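Local structure of ribonucleoside-diphosphate reductase, alpha chain (6DQX) at residues 30-35 with 421-426; 247-252 with 267-272; 375-380 with 510-515. The protein probably catalyses the reduction of ribonucleoside diphosphates to deoxyribonucleotides, as the catalytic alpha subunit of a class Id ribonucleotide reductase. One frame throughout, in Å; residues are numbered along the deposited sequence.

Contact 1 (30-35 with 421-426); sequences FEWLNE and SFILGS
Trp32 lies flat against the chain that leaves helix 418-423, and Leu424 supplies the group that presses on its face. Leu424 CD1 stands 3.7 Å from the centroid of the five-membered Trp32 ring and 18° off the ring normal, a CH-pi contact made by a single methyl. The first torsion gives the indole its direction: with chi1 at 65°, Trp32 CG sits between its own backbone N and carbonyl carbon, and chi2 (-94°) then presents the ring face to Leu424 CD1. On the opposite face Leu33 CB, from the same segment, lies above the rim, so the indole is held between the two leucines.

Ile423 meets the ring differently. Its side chain runs alongside the tryptophan, pointing the same way, and its CG2 branch comes to 3.7 Å from Trp32 CZ3, while Ile423 O approaches the ring edge near its plane, 3.4 Å from Trp32 CE3. Trp32 O and Ile423 O are two acceptors and do not bond to each other; Ser37 OG bonds to Ile423 O and, weakly, to Trp32 O. At Gly425, which has no side chain, the backbones come close: Gly425 N is 3.8 Å from Trp32 CB.

No hydrogen bond joins the two segments directly. The indole N-H is satisfied by Met80 O, which helps fix the rotation of the ring. The arrangement is that of an N-terminal loop, ended by the N-cap Asn34 of helix 35-44, docking one tryptophan against the C-terminal end of a helix in the barrel-domain family region.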
loop_
_atom_site.group_PDB
_atom_site.type_symbol
_atom_site.label_atom_id
_atom_site.label_comp_id
_atom_site.label_asym_id
_atom_site.label_seq_id
_atom_site.Cartn_x
_atom_site.Cartn_y
_atom_site.Cartn_z
ATOM N N PHE A 30 -18.440 41.724 6.805
ATOM C CA PHE A 30 -18.460 40.661 5.799
ATOM C C PHE A 30 -18.394 41.156 4.366
ATOM O O PHE A 30 -18.855 40.483 3.454
ATOM C CB PHE A 30 -19.619 39.692 6.025
ATOM C CG PHE A 30 -19.542 38.992 7.343
ATOM C CD1 PHE A 30 -18.621 37.950 7.538
ATOM C CD2 PHE A 30 -20.339 39.390 8.401
ATOM C CE1 PHE A 30 -18.520 37.318 8.768
ATOM C CE2 PHE A 30 -20.243 38.765 9.635
ATOM C CZ PHE A 30 -19.332 37.737 9.820
ATOM N N GLU A 31 -17.725 42.286 4.147
ATOM C CA GLU A 31 -17.529 42.753 2.773
ATOM C C GLU A 31 -16.832 41.706 1.924
ATOM O O GLU A 31 -17.155 41.536 0.744
ATOM C CB GLU A 31 -16.756 44.066 2.735
ATOM C CG GLU A 31 -16.619 44.640 1.325
ATOM C CD GLU A 31 -15.803 45.900 1.293
ATOM O OE1 GLU A 31 -16.405 46.987 1.272
ATOM O OE2 GLU A 31 -14.560 45.801 1.286
ATOM N N TRP A 32 -15.862 41.016 2.532
ATOM C CA TRP A 32 -15.130 39.916 1.903
ATOM C C TRP A 32 -15.983 38.767 1.394
ATOM O O TRP A 32 -15.626 38.120 0.417
ATOM C CB TRP A 32 -14.066 39.358 2.870
ATOM C CG TRP A 32 -14.576 38.691 4.126
ATOM C CD1 TRP A 32 -14.757 39.271 5.338
ATOM C CD2 TRP A 32 -14.889 37.306 4.304
ATOM N NE1 TRP A 32 -15.171 38.365 6.245
ATOM C CE2 TRP A 32 -15.260 37.138 5.647
ATOM C CE3 TRP A 32 -14.866 36.189 3.467
ATOM C CZ2 TRP A 32 -15.634 35.905 6.174
ATOM C CZ3 TRP A 32 -15.255 34.965 3.973
ATOM C CH2 TRP A 32 -15.631 34.827 5.334
ATOM N N LEU A 33 -17.084 38.513 2.078
ATOM C CA LEU A 33 -18.012 37.442 1.754
ATOM C C LEU A 33 -18.971 37.927 0.668
ATOM O O LEU A 33 -20.151 38.164 0.914
ATOM C CB LEU A 33 -18.747 37.015 3.023
ATOM C CG LEU A 33 -19.623 35.767 2.996
ATOM C CD1 LEU A 33 -18.851 34.577 2.466
ATOM C CD2 LEU A 33 -20.107 35.488 4.418
ATOM N N ASN A 34 -18.418 38.114 -0.524
ATOM C CA ASN A 34 -19.192 38.564 -1.677
ATOM C C ASN A 34 -19.725 37.330 -2.408
ATOM O O ASN A 34 -19.550 36.194 -1.937
ATOM C CB ASN A 34 -18.349 39.469 -2.575
ATOM C CG ASN A 34 -17.203 38.760 -3.254
ATOM O OD1 ASN A 34 -16.997 37.557 -3.115
ATOM N ND2 ASN A 34 -16.439 39.525 -4.017
ATOM N N GLU A 35 -20.354 37.537 -3.562
ATOM C CA GLU A 35 -21.016 36.433 -4.248
ATOM C C GLU A 35 -19.991 35.380 -4.719
ATOM O O GLU A 35 -20.249 34.186 -4.605
ATOM C CB GLU A 35 -21.907 36.973 -5.388
ATOM C CG GLU A 35 -22.901 35.974 -5.979
ATOM C CD GLU A 35 -23.873 35.398 -4.963
ATOM O OE1 GLU A 35 -24.128 34.174 -5.013
ATOM O OE2 GLU A 35 -24.385 36.151 -4.109
ATOM N N SER A 421 -6.879 33.155 0.205
ATOM C CA SER A 421 -6.755 34.554 -0.214
ATOM C C SER A 421 -7.903 34.962 -1.136
ATOM O O SER A 421 -8.439 36.074 -1.032
ATOM C CB SER A 421 -5.412 34.799 -0.918
ATOM O OG SER A 421 -4.386 34.929 0.042
ATOM N N PHE A 422 -8.280 34.063 -2.039
ATOM C CA PHE A 422 -9.436 34.307 -2.901
ATOM C C PHE A 422 -10.694 34.567 -2.056
ATOM O O PHE A 422 -11.345 35.590 -2.225
ATOM C CB PHE A 422 -9.674 33.142 -3.859
ATOM C CG PHE A 422 -10.872 33.346 -4.754
ATOM C CD1 PHE A 422 -10.891 34.392 -5.669
ATOM C CD2 PHE A 422 -11.986 32.513 -4.655
ATOM C CE1 PHE A 422 -11.995 34.602 -6.495
ATOM C CE2 PHE A 422 -13.087 32.712 -5.475
ATOM C CZ PHE A 422 -13.093 33.759 -6.395
ATOM N N ILE A 423 -10.975 33.655 -1.130
ATOM C CA ILE A 423 -12.153 33.737 -0.255
ATOM C C ILE A 423 -12.178 35.078 0.492
ATOM O O ILE A 423 -13.214 35.745 0.564
ATOM C CB ILE A 423 -12.208 32.543 0.723
ATOM C CG1 ILE A 423 -12.540 31.229 -0.020
ATOM C CG2 ILE A 423 -13.215 32.765 1.857
ATOM C CD1 ILE A 423 -12.250 29.975 0.772
ATOM N N LEU A 424 -11.019 35.482 1.005
ATOM C CA LEU A 424 -10.914 36.685 1.840
ATOM C C LEU A 424 -10.589 37.945 1.043
ATOM O O LEU A 424 -9.540 38.576 1.215
ATOM C CB LEU A 424 -9.916 36.429 2.985
ATOM C CG LEU A 424 -10.059 37.352 4.189
ATOM C CD1 LEU A 424 -11.383 37.109 4.893
ATOM C CD2 LEU A 424 -8.903 37.134 5.158
ATOM N N GLY A 425 -11.528 38.335 0.179
ATOM C CA GLY A 425 -11.416 39.596 -0.548
ATOM C C GLY A 425 -10.433 39.617 -1.694
ATOM O O GLY A 425 -9.998 40.693 -2.083
ATOM N N SER A 426 -10.042 38.441 -2.206
ATOM C CA SER A 426 -9.024 38.337 -3.262
ATOM C C SER A 426 -7.713 39.076 -2.910
ATOM O O SER A 426 -7.077 39.668 -3.759
ATOM C CB SER A 426 -9.569 38.817 -4.616
ATOM O OG SER A 426 -10.566 37.934 -5.045
#

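Contact 2 (247-252 with 267-272); sequences YLFFKD and MTVHAS
Phe249, its CG opposite the backbone N (chi1 175°), carries its ring out to the loop and lays one face against the backbone of residues 270-272. Ala271 CA is 4.0 Å from the ring centroid and 18° off its normal, a CH-pi contact through a main-chain carbon. Ser272 N, buried above the same face toward the rim, has no hydrogen-bond partner in the model. At the far end Val269 CG1 meets the ring edge, 3.7 Å from Phe249 CZ, the two side chains crossing at about a right angle. His270 O comes in obliquely, 3.5 Å from Phe249 CE2, and Ser272 CB sits near the CD1 rim, 3.9 Å from Phe249 CD1.

The second shell holds the loop. Ser272 OG bonds to Ile278 O, and Val269 N to Asn255 OD1 from helix 251-256. The CB of His270 points away from Phe249, and its ring stacks on Tyr137, the side chain about 4 Å from a bound magnesium ion.

Strand 247-249 pairs in parallel with strand 209-213 and antiparallel with strand 549-554. Tyr184 of strand 181-186 and Ala254 of helix 251-256 also touch Phe249, which thus fastens the loop following helix 260-264 to the sheet.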
loop_
_atom_site.group_PDB
_atom_site.type_symbol
_atom_site.label_atom_id
_atom_site.label_comp_id
_atom_site.label_asym_id
_atom_site.label_seq_id
_atom_site.Cartn_x
_atom_site.Cartn_y
_atom_site.Cartn_z
ATOM N N TYR A 247 11.357 20.155 -3.943
ATOM C CA TYR A 247 11.490 21.100 -2.818
ATOM C C TYR A 247 12.876 20.982 -2.180
ATOM O O TYR A 247 13.532 19.933 -2.238
ATOM C CB TYR A 247 10.408 20.823 -1.738
ATOM C CG TYR A 247 9.009 20.608 -2.283
ATOM C CD1 TYR A 247 8.572 21.292 -3.399
ATOM C CD2 TYR A 247 8.114 19.729 -1.658
ATOM C CE1 TYR A 247 7.302 21.124 -3.898
ATOM C CE2 TYR A 247 6.828 19.550 -2.162
ATOM C CZ TYR A 247 6.440 20.245 -3.286
ATOM O OH TYR A 247 5.168 20.103 -3.834
ATOM N N LEU A 248 13.355 22.077 -1.592
ATOM C CA LEU A 248 14.590 22.067 -0.844
ATOM C C LEU A 248 14.287 22.191 0.639
ATOM O O LEU A 248 13.504 23.045 1.039
ATOM C CB LEU A 248 15.475 23.210 -1.297
ATOM C CG LEU A 248 15.913 23.071 -2.765
ATOM C CD1 LEU A 248 16.582 24.354 -3.218
ATOM C CD2 LEU A 248 16.850 21.884 -2.923
ATOM N N PHE A 249 14.905 21.323 1.434
ATOM C CA PHE A 249 14.792 21.369 2.900
ATOM C C PHE A 249 16.203 21.542 3.419
ATOM O O PHE A 249 17.047 20.631 3.334
ATOM C CB PHE A 249 14.094 20.113 3.413
ATOM C CG PHE A 249 14.023 20.010 4.908
ATOM C CD1 PHE A 249 13.181 20.828 5.640
ATOM C CD2 PHE A 249 14.783 19.079 5.587
ATOM C CE1 PHE A 249 13.111 20.714 7.028
ATOM C CE2 PHE A 249 14.720 18.961 6.966
ATOM C CZ PHE A 249 13.891 19.792 7.686
ATOM N N PHE A 250 16.508 22.752 3.894
ATOM C CA PHE A 250 17.826 23.030 4.475
ATOM C C PHE A 250 17.855 22.586 5.920
ATOM O O PHE A 250 17.573 23.337 6.839
ATOM C CB PHE A 250 18.174 24.510 4.310
ATOM C CG PHE A 250 18.309 24.916 2.883
ATOM C CD1 PHE A 250 19.252 24.287 2.076
ATOM C CD2 PHE A 250 17.492 25.890 2.327
ATOM C CE1 PHE A 250 19.381 24.647 0.742
ATOM C CE2 PHE A 250 17.621 26.246 0.987
ATOM C CZ PHE A 250 18.571 25.626 0.210
ATOM N N LYS A 251 18.233 21.323 6.101
ATOM C CA LYS A 251 17.983 20.622 7.348
ATOM C C LYS A 251 18.753 21.193 8.520
ATOM O O LYS A 251 18.294 21.140 9.669
ATOM C CB LYS A 251 18.253 19.113 7.177
ATOM C CG LYS A 251 19.657 18.744 6.699
ATOM C CD LYS A 251 19.767 17.228 6.544
ATOM C CE LYS A 251 20.948 16.828 5.686
ATOM N NZ LYS A 251 21.145 15.341 5.703
ATOM N N ASP A 252 19.930 21.746 8.267
ATOM C CA ASP A 252 20.703 22.309 9.356
ATOM C C ASP A 252 20.129 23.672 9.814
ATOM O O ASP A 252 20.100 23.946 11.019
ATOM C CB ASP A 252 22.190 22.342 8.996
ATOM C CG ASP A 252 22.789 20.926 8.890
ATOM O OD1 ASP A 252 22.462 20.032 9.723
ATOM O OD2 ASP A 252 23.590 20.705 7.961
ATOM N N MET A 267 14.796 16.331 19.563
ATOM C CA MET A 267 13.684 16.013 18.691
ATOM C C MET A 267 13.983 16.601 17.315
ATOM O O MET A 267 13.698 17.769 17.016
ATOM C CB MET A 267 12.380 16.500 19.293
ATOM C CG MET A 267 12.166 15.906 20.680
ATOM S SD MET A 267 10.569 16.244 21.390
ATOM C CE MET A 267 9.627 14.828 20.839
ATOM N N THR A 268 14.615 15.780 16.496
ATOM C CA THR A 268 15.095 16.194 15.175
ATOM C C THR A 268 13.960 16.438 14.189
ATOM O O THR A 268 13.001 15.670 14.154
ATOM C CB THR A 268 15.983 15.080 14.580
ATOM O OG1 THR A 268 16.878 14.611 15.586
ATOM C CG2 THR A 268 16.774 15.571 13.361
ATOM N N VAL A 269 14.096 17.481 13.361
ATOM C CA VAL A 269 13.208 17.720 12.247
ATOM C C VAL A 269 13.879 17.054 11.042
ATOM O O VAL A 269 14.895 17.545 10.552
ATOM C CB VAL A 269 12.939 19.234 12.000
ATOM C CG1 VAL A 269 11.997 19.432 10.820
ATOM C CG2 VAL A 269 12.324 19.872 13.251
ATOM N N HIS A 270 13.330 15.914 10.593
ATOM C CA HIS A 270 13.908 15.165 9.478
ATOM C C HIS A 270 13.541 15.723 8.133
ATOM O O HIS A 270 14.281 15.537 7.146
ATOM C CB HIS A 270 13.440 13.688 9.506
ATOM C CG HIS A 270 13.746 12.974 10.784
ATOM N ND1 HIS A 270 15.023 12.606 11.140
ATOM C CD2 HIS A 270 12.937 12.523 11.768
ATOM C CE1 HIS A 270 14.993 11.993 12.312
ATOM N NE2 HIS A 270 13.733 11.910 12.704
ATOM N N ALA A 271 12.353 16.325 8.072
ATOM C CA ALA A 271 11.686 16.682 6.832
ATOM C C ALA A 271 10.629 17.739 7.116
ATOM O O ALA A 271 10.222 17.942 8.266
ATOM C CB ALA A 271 10.999 15.447 6.229
ATOM N N SER A 272 10.160 18.378 6.065
ATOM C CA SER A 272 8.983 19.249 6.153
ATOM C C SER A 272 7.720 18.548 5.628
ATOM O O SER A 272 7.671 17.294 5.514
ATOM C CB SER A 272 9.315 20.598 5.473
ATOM O OG SER A 272 8.253 21.539 5.612
#

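Contact 3 (375-380 with 510-515); sequences LIFKTL and AQRQKY
Arg512 reaches Phe377 along a chain that is first extended and then bent. With chi1 at 74° its CG lies between the backbone N and the carbonyl carbon, and the extended chi2 then brings CD over the phenyl ring; the bend at chi3 (78°) turns NE along toward Phe377 CE2. Arg512 CD sits over the centre of that ring, 3.6 Å from the Phe377 centroid, in a CH-pi contact; Ile376 CG2 lies over the opposite face. Arg512 NE passes 3.4 Å from Phe377 CE2, but the guanidinium is not stacked on the phenyl: the two planes are 54° apart.

Tyr515 lays its ring against the backbone at Phe377 and Lys378. Lys378 CB lies over one ring face, 3.9 Å from the Tyr515 centroid, with Lys378 CG following at 3.8 Å from Tyr515 CE1. Lys514 CG covers the opposite face, so aliphatic parts of two lysines bracket the phenol. Tyr515 CB rests 3.5 Å from Phe377 O.

The polar ends of Arg512, Tyr515 and Lys378 find partners outside the two segments. Arg512 NE bonds to Asn373, NH1 to Gln520, and the guanidinium makes a cation-pi contact with Trp353; Tyr515 OH bonds to Asn374, and Lys378 NZ forms a salt bridge with Glu382. Methylenes and aromatic faces thus join helix 367-395 to helix 502-513, and the outside bonds probably help position those methylenes against the rings.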
loop_
_atom_site.group_PDB
_atom_site.type_symbol
_atom_site.label_atom_id
_atom_site.label_comp_id
_atom_site.label_asym_id
_atom_site.label_seq_id
_atom_site.Cartn_x
_atom_site.Cartn_y
_atom_site.Cartn_z
ATOM N N LEU A 375 8.297 44.775 11.615
ATOM C CA LEU A 375 7.263 45.210 12.548
ATOM C C LEU A 375 6.141 44.178 12.653
ATOM O O LEU A 375 5.743 43.784 13.738
ATOM C CB LEU A 375 6.669 46.544 12.087
ATOM C CG LEU A 375 5.490 47.049 12.917
ATOM C CD1 LEU A 375 5.892 47.264 14.380
ATOM C CD2 LEU A 375 4.948 48.303 12.283
ATOM N N ILE A 376 5.630 43.779 11.508
ATOM C CA ILE A 376 4.493 42.848 11.474
ATOM C C ILE A 376 4.824 41.515 12.125
ATOM O O ILE A 376 4.084 41.033 13.020
ATOM C CB ILE A 376 4.001 42.659 10.027
ATOM C CG1 ILE A 376 3.257 43.937 9.605
ATOM C CG2 ILE A 376 3.093 41.435 9.903
ATOM C CD1 ILE A 376 2.810 43.976 8.164
ATOM N N PHE A 377 5.941 40.934 11.715
ATOM C CA PHE A 377 6.277 39.585 12.206
ATOM C C PHE A 377 6.768 39.576 13.645
ATOM O O PHE A 377 6.479 38.652 14.372
ATOM C CB PHE A 377 7.159 38.887 11.208
ATOM C CG PHE A 377 6.397 38.516 9.979
ATOM C CD1 PHE A 377 5.605 37.363 9.961
ATOM C CD2 PHE A 377 6.388 39.333 8.887
ATOM C CE1 PHE A 377 4.876 37.055 8.838
ATOM C CE2 PHE A 377 5.640 39.052 7.780
ATOM C CZ PHE A 377 4.898 37.879 7.747
ATOM N N LYS A 378 7.410 40.665 14.081
ATOM C CA LYS A 378 7.728 40.830 15.488
ATOM C C LYS A 378 6.467 40.894 16.345
ATOM O O LYS A 378 6.398 40.289 17.441
ATOM C CB LYS A 378 8.626 42.070 15.708
ATOM C CG LYS A 378 9.096 42.244 17.165
ATOM C CD LYS A 378 10.092 43.413 17.274
ATOM C CE LYS A 378 10.741 43.466 18.651
ATOM N NZ LYS A 378 9.847 44.117 19.647
ATOM N N THR A 379 5.492 41.663 15.884
ATOM C CA THR A 379 4.222 41.823 16.590
ATOM C C THR A 379 3.503 40.480 16.708
ATOM O O THR A 379 3.016 40.101 17.780
ATOM C CB THR A 379 3.313 42.827 15.871
ATOM O OG1 THR A 379 3.979 44.108 15.776
ATOM C CG2 THR A 379 2.011 43.011 16.586
ATOM N N LEU A 380 3.448 39.776 15.594
ATOM C CA LEU A 380 2.814 38.427 15.612
ATOM C C LEU A 380 3.510 37.422 16.523
ATOM O O LEU A 380 2.843 36.694 17.264
ATOM C CB LEU A 380 2.674 37.903 14.193
ATOM C CG LEU A 380 1.522 38.568 13.426
ATOM C CD1 LEU A 380 1.577 38.120 11.968
ATOM C CD2 LEU A 380 0.168 38.308 14.058
ATOM N N ALA A 510 14.258 35.672 4.819
ATOM C CA ALA A 510 15.348 35.540 5.782
ATOM C C ALA A 510 15.152 36.480 6.956
ATOM O O ALA A 510 15.365 36.081 8.103
ATOM C CB ALA A 510 16.700 35.789 5.123
ATOM N N GLN A 511 14.716 37.706 6.661
ATOM C CA GLN A 511 14.503 38.714 7.686
ATOM C C GLN A 511 13.422 38.335 8.677
ATOM O O GLN A 511 13.634 38.466 9.881
ATOM C CB GLN A 511 14.207 40.066 7.060
ATOM C CG GLN A 511 13.991 41.188 8.063
ATOM C CD GLN A 511 13.358 42.440 7.460
ATOM O OE1 GLN A 511 12.669 42.393 6.430
ATOM N NE2 GLN A 511 13.605 43.583 8.111
ATOM N N ARG A 512 12.258 37.867 8.183
ATOM C CA ARG A 512 11.166 37.513 9.075
ATOM C C ARG A 512 11.335 36.145 9.775
ATOM O O ARG A 512 10.681 35.908 10.788
ATOM C CB ARG A 512 9.809 37.627 8.367
ATOM C CG ARG A 512 9.499 36.513 7.352
ATOM C CD ARG A 512 8.097 36.674 6.775
ATOM N NE ARG A 512 8.016 37.694 5.754
ATOM C CZ ARG A 512 8.255 37.531 4.451
ATOM N NH1 ARG A 512 8.598 36.362 3.921
ATOM N NH2 ARG A 512 8.136 38.557 3.643
ATOM N N GLN A 513 12.232 35.296 9.272
ATOM C CA GLN A 513 12.429 33.962 9.840
ATOM C C GLN A 513 12.760 33.972 11.318
ATOM O O GLN A 513 12.339 33.056 12.029
ATOM C CB GLN A 513 13.458 33.153 9.070
ATOM C CG GLN A 513 13.525 31.666 9.437
ATOM C CD GLN A 513 12.185 30.954 9.291
ATOM O OE1 GLN A 513 11.698 30.761 8.187
ATOM N NE2 GLN A 513 11.572 30.591 10.425
ATOM N N LYS A 514 13.466 35.001 11.806
ATOM C CA LYS A 514 13.782 35.044 13.233
ATOM C C LYS A 514 12.555 35.134 14.133
ATOM O O LYS A 514 12.627 34.780 15.325
ATOM C CB LYS A 514 14.772 36.173 13.576
ATOM C CG LYS A 514 14.195 37.575 13.533
ATOM C CD LYS A 514 15.267 38.621 13.828
ATOM C CE LYS A 514 16.188 38.834 12.640
ATOM N NZ LYS A 514 15.518 39.486 11.486
ATOM N N TYR A 515 11.424 35.592 13.582
ATOM C CA TYR A 515 10.178 35.702 14.322
ATOM C C TYR A 515 9.202 34.537 14.137
ATOM O O TYR A 515 8.090 34.596 14.655
ATOM C CB TYR A 515 9.457 36.962 13.874
ATOM C CG TYR A 515 10.283 38.191 14.075
ATOM C CD1 TYR A 515 10.667 38.561 15.346
ATOM C CD2 TYR A 515 10.688 38.976 13.002
ATOM C CE1 TYR A 515 11.446 39.707 15.559
ATOM C CE2 TYR A 515 11.485 40.114 13.204
ATOM C CZ TYR A 515 11.820 40.476 14.483
ATOM O OH TYR A 515 12.601 41.602 14.707
#

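How the contacts relate
All three contacts do without a hydrogen bond between their segments and rest on CH-pi packing, yet the carbon that meets the ring changes with place. Contact 1 uses a leucine methyl, contact 2 a backbone alpha carbon, and contact 3 the methylenes of arginine and lysine. Contacts 1 and 2 are buried, whereas contact 3 is only partly so, its lysine exposed. None shares a helix or strand with another: contact 2 ties a loop to the sheet, contact 3 joins two helices, and contact 1 anchors the N-terminal loop. Contacts 1 and 2 lie on opposite sides of the chain's centre, their own centres 35 Å apart. Helix 367-395 of contact 3 is followed in sequence by helix 418-423 of contact 1.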